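D-glucosaminate-6-phosphate ammonia lyase (Salmonella typhimurium, PDB 7LCE) belongs to the selenocysteine synthase-like proteins, with the fold of the pyridoxal-phosphate-dependent aminotransferases. Local coordinates at residues V106-G111 against G129-V134. Numbering follows the deposited sequence.
Sequences VVMLRG and GRIVEV
The carboxylate of Glu-133 is held by several groups: NH2 of Arg-110 forms a salt bridge to its OE1 at 3.0 Å, while OE2 takes a hydrogen bond from ND2 of Asn-113 and a salt bridge from Arg-110 of the second subunit. The bridge between subunits, from NE of one Arg-110 to OE2 of the other chain's Glu-133, is reciprocal; the two Glu-133 OE1 atoms also come close, a pairing of like charges that the arginines probably offset. Within the chain the two side chains meet at about a right angle, guanidinium and carboxylate planes 52° apart, and NH2 alone makes the bridge, NE being turned to Glu-133 of the second subunit. Arg-110 starts out extended and bends at chi3 (-83°), and CB of Glu-133 lies over one guanidinium face, toward its rim; NH1 reaches the carbonyl of Gly-135. The backbones pair as parallel strands, linked by a ladder from Val-106 N to Arg-130 O (2.8 Å) through to Arg-110 N, whose bond to Val-134 O is almost straight at 2.9 Å. On one side of the sheet Val-107 CG1 lies 3.5 Å from Val-134 CG2, and Val-107 CG2 packs against CB of Val-132, the two side chains lying side by side. Met-108 sends its sulfur the other way, SD 3.9 Å from Ile-131 CD1. The two strands are the ends of a right-handed beta-alpha-beta crossover, and helix 120-126 lies on the Met-108 and Ile-131 side, with Ile-124 against both. Strand 153-159 flanks 105-109 on its other edge, Leu-145 of helix 142-147 packs on Val-107, and strand 130-134 ends the sheet within this chain.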
loop_
_atom_site.group_PDB
_atom_site.type_symbol
_atom_site.label_atom_id
_atom_site.label_comp_id
_atom_site.label_asym_id
_atom_site.label_seq_id
_atom_site.Cartn_x
_atom_site.Cartn_y
_atom_site.Cartn_z
ATOM N N VAL A 106 4.546 -17.883 -16.945
ATOM C CA VAL A 106 4.811 -18.763 -18.079
ATOM C C VAL A 106 5.674 -17.994 -19.067
ATOM O O VAL A 106 5.262 -16.945 -19.579
ATOM C CB VAL A 106 3.514 -19.247 -18.744
ATOM C CG1 VAL A 106 3.832 -20.003 -20.021
ATOM C CG2 VAL A 106 2.725 -20.125 -17.790
ATOM N N VAL A 107 6.871 -18.507 -19.331
ATOM C CA VAL A 107 7.854 -17.829 -20.166
ATOM C C VAL A 107 7.752 -18.369 -21.585
ATOM O O VAL A 107 7.883 -19.578 -21.810
ATOM C CB VAL A 107 9.273 -18.008 -19.608
ATOM C CG1 VAL A 107 10.293 -17.511 -20.607
ATOM C CG2 VAL A 107 9.410 -17.271 -18.284
ATOM N N MET A 108 7.536 -17.473 -22.547
ATOM C CA MET A 108 7.423 -17.861 -23.943
ATOM C C MET A 108 7.996 -16.759 -24.818
ATOM O O MET A 108 8.193 -15.624 -24.373
ATOM C CB MET A 108 5.970 -18.153 -24.328
ATOM C CG MET A 108 5.059 -16.951 -24.216
ATOM S SD MET A 108 3.362 -17.340 -24.673
ATOM C CE MET A 108 3.540 -17.720 -26.414
ATOM N N LEU A 109 8.270 -17.109 -26.072
ATOM C CA LEU A 109 8.766 -16.132 -27.031
ATOM C C LEU A 109 7.659 -15.164 -27.427
ATOM O O LEU A 109 6.507 -15.560 -27.620
ATOM C CB LEU A 109 9.296 -16.834 -28.280
ATOM C CG LEU A 109 10.482 -17.784 -28.138
ATOM C CD1 LEU A 109 10.845 -18.359 -29.497
ATOM C CD2 LEU A 109 11.672 -17.071 -27.518
ATOM N N ARG A 110 8.017 -13.882 -27.550
ATOM C CA ARG A 110 7.058 -12.904 -28.056
ATOM C C ARG A 110 6.612 -13.261 -29.468
ATOM O O ARG A 110 5.445 -13.073 -29.828
ATOM C CB ARG A 110 7.663 -11.500 -28.019
ATOM C CG ARG A 110 6.824 -10.449 -28.734
ATOM C CD ARG A 110 7.336 -9.041 -28.481
ATOM N NE ARG A 110 6.840 -8.506 -27.219
ATOM C CZ ARG A 110 7.548 -8.451 -26.100
ATOM N NH1 ARG A 110 8.799 -8.874 -26.052
ATOM N NH2 ARG A 110 6.986 -7.956 -25.001
ATOM N N GLY A 111 7.523 -13.802 -30.277
ATOM C CA GLY A 111 7.157 -14.261 -31.602
ATOM C C GLY A 111 6.199 -15.433 -31.616
ATOM O O GLY A 111 5.669 -15.761 -32.682
ATOM N N GLY A 129 -1.772 -18.856 -15.382
ATOM C CA GLY A 129 -0.460 -18.376 -15.756
ATOM C C GLY A 129 -0.455 -16.897 -16.091
ATOM O O GLY A 129 -1.444 -16.331 -16.551
ATOM N N ARG A 130 0.675 -16.258 -15.805
ATOM C CA ARG A 130 0.951 -14.893 -16.232
ATOM C C ARG A 130 2.080 -14.935 -17.255
ATOM O O ARG A 130 3.140 -15.510 -16.988
ATOM C CB ARG A 130 1.319 -14.013 -15.036
ATOM C CG ARG A 130 0.203 -13.924 -14.006
ATOM C CD ARG A 130 0.591 -13.080 -12.806
ATOM N NE ARG A 130 0.938 -11.719 -13.189
ATOM C CZ ARG A 130 0.059 -10.732 -13.284
ATOM N NH1 ARG A 130 -1.226 -10.926 -13.033
ATOM N NH2 ARG A 130 0.477 -9.520 -13.639
ATOM N N ILE A 131 1.848 -14.342 -18.421
ATOM C CA ILE A 131 2.767 -14.486 -19.547
ATOM C C ILE A 131 3.976 -13.581 -19.358
ATOM O O ILE A 131 3.841 -12.403 -19.008
ATOM C CB ILE A 131 2.052 -14.184 -20.872
ATOM C CG1 ILE A 131 1.023 -15.274 -21.167
ATOM C CG2 ILE A 131 3.059 -14.065 -22.011
ATOM C CD1 ILE A 131 0.666 -15.387 -22.624
ATOM N N VAL A 132 5.164 -14.133 -19.593
ATOM C CA VAL A 132 6.409 -13.374 -19.671
ATOM C C VAL A 132 6.963 -13.569 -21.075
ATOM O O VAL A 132 7.361 -14.684 -21.442
ATOM C CB VAL A 132 7.424 -13.821 -18.613
ATOM C CG1 VAL A 132 8.784 -13.200 -18.887
ATOM C CG2 VAL A 132 6.937 -13.459 -17.219
ATOM N N GLU A 133 7.012 -12.490 -21.855
ATOM C CA GLU A 133 7.434 -12.562 -23.247
ATOM C C GLU A 133 8.936 -12.350 -23.366
ATOM O O GLU A 133 9.508 -11.477 -22.708
ATOM C CB GLU A 133 6.695 -11.525 -24.094
ATOM C CG GLU A 133 5.247 -11.877 -24.381
ATOM C CD GLU A 133 4.499 -10.742 -25.048
ATOM O OE1 GLU A 133 4.489 -9.625 -24.488
ATOM O OE2 GLU A 133 3.923 -10.966 -26.135
ATOM N N VAL A 134 9.568 -13.151 -24.219
ATOM C CA VAL A 134 11.017 -13.161 -24.385
ATOM C C VAL A 134 11.355 -12.647 -25.777
ATOM O O VAL A 134 10.712 -13.031 -26.763
ATOM C CB VAL A 134 11.593 -14.568 -24.161
ATOM C CG1 VAL A 134 13.053 -14.625 -24.583
ATOM C CG2 VAL A 134 11.448 -14.957 -22.709
#